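Local coordinates for protein glycosyl hydrolase (Rhizobium leguminosarum bv. trifolii, PDB 5NDX) that probably hydrolyses O-glycosidic bonds as an iduronidase, a bacterial orthologue of human alpha-L-iduronidase that does not need N-glycans to be catalytically competent, at residues T143-D148 and N263-P268; S463-R466 and P471-A474; I498-C503 and D608-R613. The protein carries 2 engineered substitutions. All blocks are in the same frame, centred on the assembly; numbering follows the deposited sequence.

Contact 1 of 3, residues T143-D148 and N263-P268. Engineered in segment 143-148: Gln146 (natural residue Glu). With 8U8 ((2~{R},3~{S},4~{S},5~{R},6~{S})-6-(4-methyl-2-oxidanylidene-chromen-7-yl)oxy-3,4,5-tris(oxidanyl)oxane-2-carboxylic acid), chain M.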
# COMPACT_ATOMS: atom_id res chain seq x y z
N THR A 143 15.10 -6.30 -11.58
CA THR A 143 16.23 -5.47 -11.98
C THR A 143 16.23 -4.11 -11.29
O THR A 143 15.20 -3.59 -10.83
CB THR A 143 16.18 -5.06 -13.45
OG1 THR A 143 14.94 -4.36 -13.67
CG2 THR A 143 16.31 -6.23 -14.35
N THR A 144 17.43 -3.55 -11.31
CA THR A 144 17.79 -2.28 -10.74
C THR A 144 16.94 -1.28 -11.42
O THR A 144 16.69 -1.35 -12.65
CB THR A 144 19.33 -1.95 -10.95
OG1 THR A 144 19.84 -1.09 -9.93
CG2 THR A 144 19.60 -1.35 -12.34
N ASN A 145 16.56 -0.32 -10.62
CA ASN A 145 15.56 0.64 -10.97
C ASN A 145 16.02 1.49 -12.17
O ASN A 145 17.24 1.63 -12.46
CB ASN A 145 15.26 1.53 -9.76
CG ASN A 145 14.09 2.46 -10.00
OD1 ASN A 145 12.97 2.02 -10.35
ND2 ASN A 145 14.36 3.78 -9.88
N GLN A 146 15.01 2.01 -12.87
CA GLN A 146 15.19 2.73 -14.09
C GLN A 146 16.23 1.94 -14.87
O GLN A 146 15.96 0.81 -15.31
CB GLN A 146 15.58 4.20 -13.83
CG GLN A 146 14.40 5.16 -13.77
CD GLN A 146 14.04 5.66 -12.36
OE1 GLN A 146 14.90 6.17 -11.64
NE2 GLN A 146 12.77 5.54 -12.00
N ALA A 147 17.45 2.46 -14.89
CA ALA A 147 18.41 2.19 -15.93
C ALA A 147 18.23 3.04 -17.23
O ALA A 147 19.17 3.15 -18.03
CB ALA A 147 18.56 0.70 -16.23
N ASP A 148 17.07 3.66 -17.42
CA ASP A 148 16.85 4.64 -18.49
C ASP A 148 16.63 6.03 -17.85
O ASP A 148 15.61 6.67 -18.08
CB ASP A 148 15.68 4.18 -19.39
CG ASP A 148 14.40 4.24 -18.70
OD1 ASP A 148 14.35 4.13 -17.48
OD2 ASP A 148 13.42 4.35 -19.37
N ASN A 263 3.17 -2.67 -13.10
CA ASN A 263 3.52 -1.26 -12.94
C ASN A 263 4.08 -1.14 -11.52
O ASN A 263 3.34 -1.12 -10.57
CB ASN A 263 2.34 -0.37 -13.16
CG ASN A 263 2.68 1.11 -13.15
OD1 ASN A 263 3.72 1.55 -12.63
ND2 ASN A 263 1.76 1.90 -13.67
N ASP A 264 5.39 -1.01 -11.41
CA ASP A 264 6.09 -1.07 -10.14
C ASP A 264 6.18 0.28 -9.42
O ASP A 264 6.75 0.36 -8.31
CB ASP A 264 7.49 -1.76 -10.32
CG ASP A 264 8.42 -1.02 -11.28
OD1 ASP A 264 8.05 0.10 -11.79
OD2 ASP A 264 9.55 -1.52 -11.53
N GLU A 265 5.66 1.34 -10.04
CA GLU A 265 5.62 2.66 -9.42
C GLU A 265 4.51 3.48 -10.02
O GLU A 265 4.74 4.29 -10.94
CB GLU A 265 6.93 3.44 -9.65
CG GLU A 265 7.96 3.27 -8.60
CD GLU A 265 9.17 4.14 -8.86
OE1 GLU A 265 9.01 5.37 -9.02
OE2 GLU A 265 10.29 3.59 -8.85
N CYS A 266 3.31 3.28 -9.54
CA CYS A 266 2.20 3.87 -10.20
C CYS A 266 1.66 4.98 -9.28
O CYS A 266 0.92 4.69 -8.35
CB CYS A 266 1.18 2.82 -10.47
SG CYS A 266 -0.29 3.41 -11.31
N ASP A 267 2.10 6.21 -9.50
CA ASP A 267 1.69 7.35 -8.70
C ASP A 267 0.98 8.38 -9.60
O ASP A 267 1.23 8.44 -10.79
CB ASP A 267 2.91 7.97 -7.98
CG ASP A 267 3.70 6.91 -7.18
OD1 ASP A 267 3.19 6.42 -6.12
OD2 ASP A 267 4.81 6.58 -7.64
N PRO A 268 0.09 9.17 -9.03
CA PRO A 268 -0.61 10.14 -9.87
C PRO A 268 0.30 11.23 -10.41
O PRO A 268 0.07 11.74 -11.51
CB PRO A 268 -1.71 10.69 -8.98
CG PRO A 268 -1.54 10.05 -7.65
CD PRO A 268 -0.44 9.09 -7.66
C15 8U8 M . 15.22 11.44 -13.69
C13 8U8 M . 14.07 10.78 -14.19
C14 8U8 M . 13.82 10.82 -15.57
C16 8U8 M . 12.72 10.14 -16.11
O9 8U8 M . 12.55 10.25 -17.32
O8 8U8 M . 11.84 9.45 -15.30
C11 8U8 M . 12.12 9.29 -13.96
C10 8U8 M . 11.29 8.47 -13.20
C12 8U8 M . 13.23 9.97 -13.39
C7 8U8 M . 13.49 9.75 -12.02
C8 8U8 M . 12.66 8.92 -11.26
C9 8U8 M . 11.55 8.28 -11.84
O2 8U8 M . 10.72 7.42 -11.13
C5 8U8 M . 10.51 7.48 -9.67
O1 8U8 M . 10.24 8.84 -9.30
C1 8U8 M . 10.34 9.18 -7.97
C6 8U8 M . 9.25 10.08 -7.80
O7 8U8 M . 9.36 10.91 -6.91
O6 8U8 M . 8.30 9.90 -8.55
C2 8U8 M . 10.11 8.05 -6.92
O5 8U8 M . 8.69 7.80 -6.82
C3 8U8 M . 10.93 6.72 -7.23
O4 8U8 M . 11.90 6.54 -6.25
C4 8U8 M . 11.59 6.77 -8.65
O3 8U8 M . 12.03 5.39 -8.99
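Asn145 carries its amide anti to the backbone N (chi1 -173°), and Glu265 runs straight beyond CG (chi2 -176°), so that the two side chains converge from opposite directions on the bound sugar. Their amide and carboxylate planes are tilted 23° from each other. Where they meet directly, Asn145 OD1 lies 3.4 Å from Glu265 OE2; these are two acceptors, and the shared positive charge of Arg57, whose NH2 is hydrogen-bonded to the amide oxygen and salt-bridged to the carboxylate, probably offsets their repulsion. The other half of the Asn145 amide faces the ligand: ND2 donates to the sugar hydroxyl O3 at 3.0 Å. That hydroxyl, on the carbon next to the anomeric one, gives its proton to Glu265 OE2 over 2.5 Å. A third bond comes from Gln146, an engineered residue, with NE2 3.1 Å from O3. Gln146 NE2 also lies 2.9 Å from 8U8 O2, the glycosidic oxygen. This glutamine is poorly ordered, so its details carry less weight. O3 is thus gripped by two donors and one acceptor. At the base of Glu265, its backbone N bonds to Asn263 OD1 at 3.2 Å in an Asx turn, while Lys222 forms a salt bridge with OE1. Were Glu265 cut back to an alanine, the O3 hydroxyl would probably lose its acceptor, and Arg57 and Lys222 a carboxylate partner. The two loops follow the fourth and seventh parallel strands, 140-142 and 261-263. With an asparagine just ahead of the predicted proton donor, a natural glutamate replaced here by Gln146, and Glu265, probably the nucleophile as in this clan, across the glycoside, the geometry is consistent with the natural two-carboxylate site of a retaining clan GH-A TIM barrel.

Contact 2 of 3, residues S463-R466 and P471-A474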
# COMPACT_ATOMS: atom_id res chain seq x y z
N SER A 463 0.69 28.26 20.05
CA SER A 463 1.88 29.07 20.13
C SER A 463 1.65 30.53 19.66
O SER A 463 2.55 31.34 19.78
CB SER A 463 3.04 28.43 19.36
OG SER A 463 2.85 28.43 17.96
N ASN A 464 0.45 30.86 19.15
CA ASN A 464 0.11 32.20 18.71
C ASN A 464 1.21 32.91 17.94
O ASN A 464 1.62 33.99 18.30
CB ASN A 464 -0.31 33.02 19.92
CG ASN A 464 -1.75 32.77 20.30
OD1 ASN A 464 -2.54 32.26 19.51
ND2 ASN A 464 -2.12 33.19 21.48
N PRO A 465 1.69 32.29 16.85
CA PRO A 465 2.82 32.86 16.14
C PRO A 465 2.55 34.20 15.45
O PRO A 465 3.50 34.82 15.03
CB PRO A 465 3.15 31.79 15.08
CG PRO A 465 1.83 31.13 14.81
CD PRO A 465 1.12 31.13 16.14
N ARG A 466 1.30 34.65 15.33
CA ARG A 466 1.00 36.00 14.82
C ARG A 466 0.38 36.86 15.94
O ARG A 466 -0.29 37.87 15.68
CB ARG A 466 0.13 35.91 13.54
CG ARG A 466 0.88 35.14 12.42
CD ARG A 466 0.30 35.34 10.99
NE ARG A 466 0.46 36.71 10.48
CZ ARG A 466 1.61 37.27 10.07
NH1 ARG A 466 2.76 36.59 10.09
NH2 ARG A 466 1.62 38.53 9.64
N PRO A 471 -5.45 34.73 15.41
CA PRO A 471 -5.31 33.27 15.55
C PRO A 471 -5.09 32.58 14.18
O PRO A 471 -5.70 32.97 13.19
CB PRO A 471 -6.63 32.87 16.21
CG PRO A 471 -7.60 33.96 15.92
CD PRO A 471 -6.83 35.21 15.63
N VAL A 472 -4.17 31.62 14.12
CA VAL A 472 -3.95 30.81 12.92
C VAL A 472 -4.13 29.34 13.26
O VAL A 472 -4.17 28.96 14.45
CB VAL A 472 -2.54 31.01 12.30
CG1 VAL A 472 -2.27 32.49 12.02
CG2 VAL A 472 -1.42 30.43 13.15
N GLY A 473 -4.21 28.53 12.22
CA GLY A 473 -4.47 27.11 12.32
C GLY A 473 -3.25 26.31 11.99
O GLY A 473 -2.18 26.84 11.97
N ALA A 474 -3.42 25.00 11.80
CA ALA A 474 -2.36 24.17 11.30
C ALA A 474 -1.08 24.19 12.17
O ALA A 474 0.02 24.44 11.67
CB ALA A 474 -2.06 24.56 9.85
O HOH W 1 -2.96 31.15 16.80
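The surface loop joining helix 452-457 to helix 480-489 doubles back on itself, bringing Pro465 and Arg466 against Val472. The centre of the contact is the branched tip of Val472, whose two methyls divide the work. CG2 sits in the crowded position between the backbone N and the carbonyl carbon (chi1 -55° for CG1), and it meets the proline ring tip to tip, with Pro465 CG 3.7 Å from Val472 CG2. The other methyl faces the aliphatic part of the arginine, which crosses the valine at about a right angle; Arg466 CD is 4.0 Å from Val472 CG1. Beyond CD the arginine chain bends, and its NE forms a salt bridge with Glu470, in the short link between the two segments, while the CG and CD methylenes cross over the CG1 methyl. No direct hydrogen bond links the two segments. Instead a water accepts from the backbone of Val472, its oxygen 3.0 Å from Val472 N. It is likewise 3.0 Å from Asn464 OD1, to which it can donate, so that it spans the loop from side chain to main chain. Asp461, just upstream, adds a backbone hydrogen bond to Val472 and takes another from the Ser463 hydroxyl. With only 137 Å² buried and both Pro465 and Arg466 exposed, this is a small surface contact of apolar side chains with a water bridge, in an irregular interhelical loop away from the substrate pocket.

Contact 3 of 3, residues I498-C503 and D608-R613. With SO4 (sulfate ion), chain G.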
# COMPACT_ATOMS: atom_id res chain seq x y z
N ILE A 498 -23.19 1.16 12.42
CA ILE A 498 -23.46 -0.10 11.73
C ILE A 498 -24.95 -0.44 11.95
O ILE A 498 -25.47 -0.29 13.04
CB ILE A 498 -22.54 -1.22 12.30
CG1 ILE A 498 -21.07 -0.96 11.89
CG2 ILE A 498 -22.99 -2.62 11.85
CD1 ILE A 498 -20.08 -1.83 12.64
N SER A 499 -25.62 -0.84 10.90
CA SER A 499 -26.96 -1.33 11.10
C SER A 499 -27.10 -2.84 10.83
O SER A 499 -26.45 -3.40 9.95
CB SER A 499 -27.94 -0.50 10.30
OG SER A 499 -27.61 -0.35 9.00
N VAL A 500 -27.93 -3.49 11.63
CA VAL A 500 -28.19 -4.90 11.46
C VAL A 500 -29.59 -5.06 10.87
O VAL A 500 -30.57 -4.48 11.35
CB VAL A 500 -28.02 -5.65 12.82
CG1 VAL A 500 -28.37 -7.11 12.72
CG2 VAL A 500 -26.60 -5.50 13.32
N VAL A 501 -29.70 -5.83 9.81
CA VAL A 501 -30.96 -5.94 9.07
C VAL A 501 -31.34 -7.44 9.04
O VAL A 501 -30.51 -8.32 8.73
CB VAL A 501 -30.78 -5.42 7.63
CG1 VAL A 501 -32.02 -5.66 6.81
CG2 VAL A 501 -30.51 -3.90 7.64
N ALA A 502 -32.58 -7.73 9.38
CA ALA A 502 -33.11 -9.10 9.30
C ALA A 502 -33.59 -9.32 7.88
O ALA A 502 -34.78 -9.14 7.62
CB ALA A 502 -34.26 -9.27 10.28
N CYS A 503 -32.69 -9.71 6.97
CA CYS A 503 -33.02 -9.81 5.51
C CYS A 503 -33.33 -11.27 5.08
O CYS A 503 -32.53 -11.98 4.43
CB CYS A 503 -31.95 -9.15 4.61
SG CYS A 503 -30.45 -10.09 4.18
N ASP A 608 -17.10 -7.77 16.15
CA ASP A 608 -17.68 -8.00 14.86
C ASP A 608 -18.74 -6.93 14.61
O ASP A 608 -19.07 -6.12 15.50
CB ASP A 608 -18.20 -9.42 14.70
CG ASP A 608 -19.39 -9.75 15.60
OD1 ASP A 608 -20.06 -8.85 16.13
OD2 ASP A 608 -19.64 -10.98 15.75
N ALA A 609 -19.32 -6.96 13.43
CA ALA A 609 -20.29 -5.93 13.07
C ALA A 609 -21.64 -6.10 13.80
O ALA A 609 -22.46 -5.19 13.79
CB ALA A 609 -20.46 -5.90 11.55
N PHE A 610 -21.85 -7.23 14.48
CA PHE A 610 -23.04 -7.43 15.29
C PHE A 610 -22.82 -6.96 16.73
O PHE A 610 -23.63 -7.23 17.56
CB PHE A 610 -23.50 -8.89 15.19
CG PHE A 610 -23.77 -9.30 13.78
CD1 PHE A 610 -22.74 -9.71 12.96
CD2 PHE A 610 -25.03 -9.16 13.23
CE1 PHE A 610 -22.96 -10.04 11.65
CE2 PHE A 610 -25.25 -9.46 11.90
CZ PHE A 610 -24.21 -9.90 11.11
N GLY A 611 -21.73 -6.25 17.02
CA GLY A 611 -21.40 -5.81 18.36
C GLY A 611 -20.79 -6.87 19.30
O GLY A 611 -20.55 -6.56 20.44
N ARG A 612 -20.50 -8.09 18.85
CA ARG A 612 -19.95 -9.08 19.77
C ARG A 612 -18.44 -8.93 19.93
O ARG A 612 -17.72 -8.82 18.95
CB ARG A 612 -20.30 -10.49 19.31
CG ARG A 612 -21.81 -10.74 19.28
CD ARG A 612 -22.14 -12.10 18.67
NE ARG A 612 -21.77 -12.11 17.25
CZ ARG A 612 -22.45 -12.70 16.27
NH1 ARG A 612 -23.57 -13.36 16.51
NH2 ARG A 612 -21.97 -12.68 15.04
N ARG A 613 -17.98 -8.95 21.17
CA ARG A 613 -16.56 -8.91 21.52
C ARG A 613 -15.96 -10.28 21.46
O ARG A 613 -16.60 -11.24 21.82
CB ARG A 613 -16.35 -8.35 22.92
CG ARG A 613 -14.94 -7.79 23.07
CD ARG A 613 -14.56 -7.25 24.46
NE ARG A 613 -14.76 -8.08 25.65
CZ ARG A 613 -14.29 -9.31 25.88
NH1 ARG A 613 -13.63 -9.98 24.96
NH2 ARG A 613 -14.54 -9.90 27.03
S SO4 G . -18.75 -6.28 25.98
O1 SO4 G . -20.08 -6.15 26.64
O2 SO4 G . -18.93 -6.68 24.57
O3 SO4 G . -18.06 -4.97 26.05
O4 SO4 G . -17.94 -7.30 26.69
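Val500 and Phe610 cross at about a right angle, the valine presenting CG1 to the edge of the ring. Val500 CG1 lies near the ring plane, 4.0 Å from Phe610 CD2. Two residues earlier, Ile498 also points at the loop: its CG2, anti to the backbone N, reaches the Ala609 carbonyl, with Ile498 CG2 3.3 Å from Ala609 O, and packs more loosely on the alanine methyl. Ser499 between them points away. No hydrogen bond joins the two segments; within the loop, Asp608 makes several. Its OD1 takes the N-H of Arg612 at 2.9 Å, from above the carboxylate plane, and a weaker one from Phe610. Asp608 OD2 receives Arg612 NE at 2.8 Å on its syn lone pair, in the guanidinium plane, while Arg612 NH2 reaches the same oxygen and also bridges to Asp527. Phe610 CB sits over one face of that guanidinium, offset toward its rim. The backbone closes with Gly611 N bonded to Asp608 O and Asp608 N to Arg612 O, Gly611 having positive phi. This is a type I turn with a G1 beta bulge, and its apex docks the C-terminal domain, probably fibronectin III-like as in the human enzyme, onto edge strand 493-503 of the beta-sandwich domain.

Along the chain from the N terminus the three contacts follow one another in series; none encloses or crosses another. Contact 1 closes a 114-residue span of the barrel, joining the loops after its fourth and seventh strands at the ligand pocket. Contact 2 fastens a local loop with four residues between its segments, between two helices well outside the barrel. From edge strand 493-503 the chain runs through 104 residues without a helix before residues 608-613 close contact 3, tying the C-terminal domain to the nine-stranded sheet. Their centres lie 41 to 44 Å from one another, with contacts 1 and 3 on opposite sides of the chain's centre.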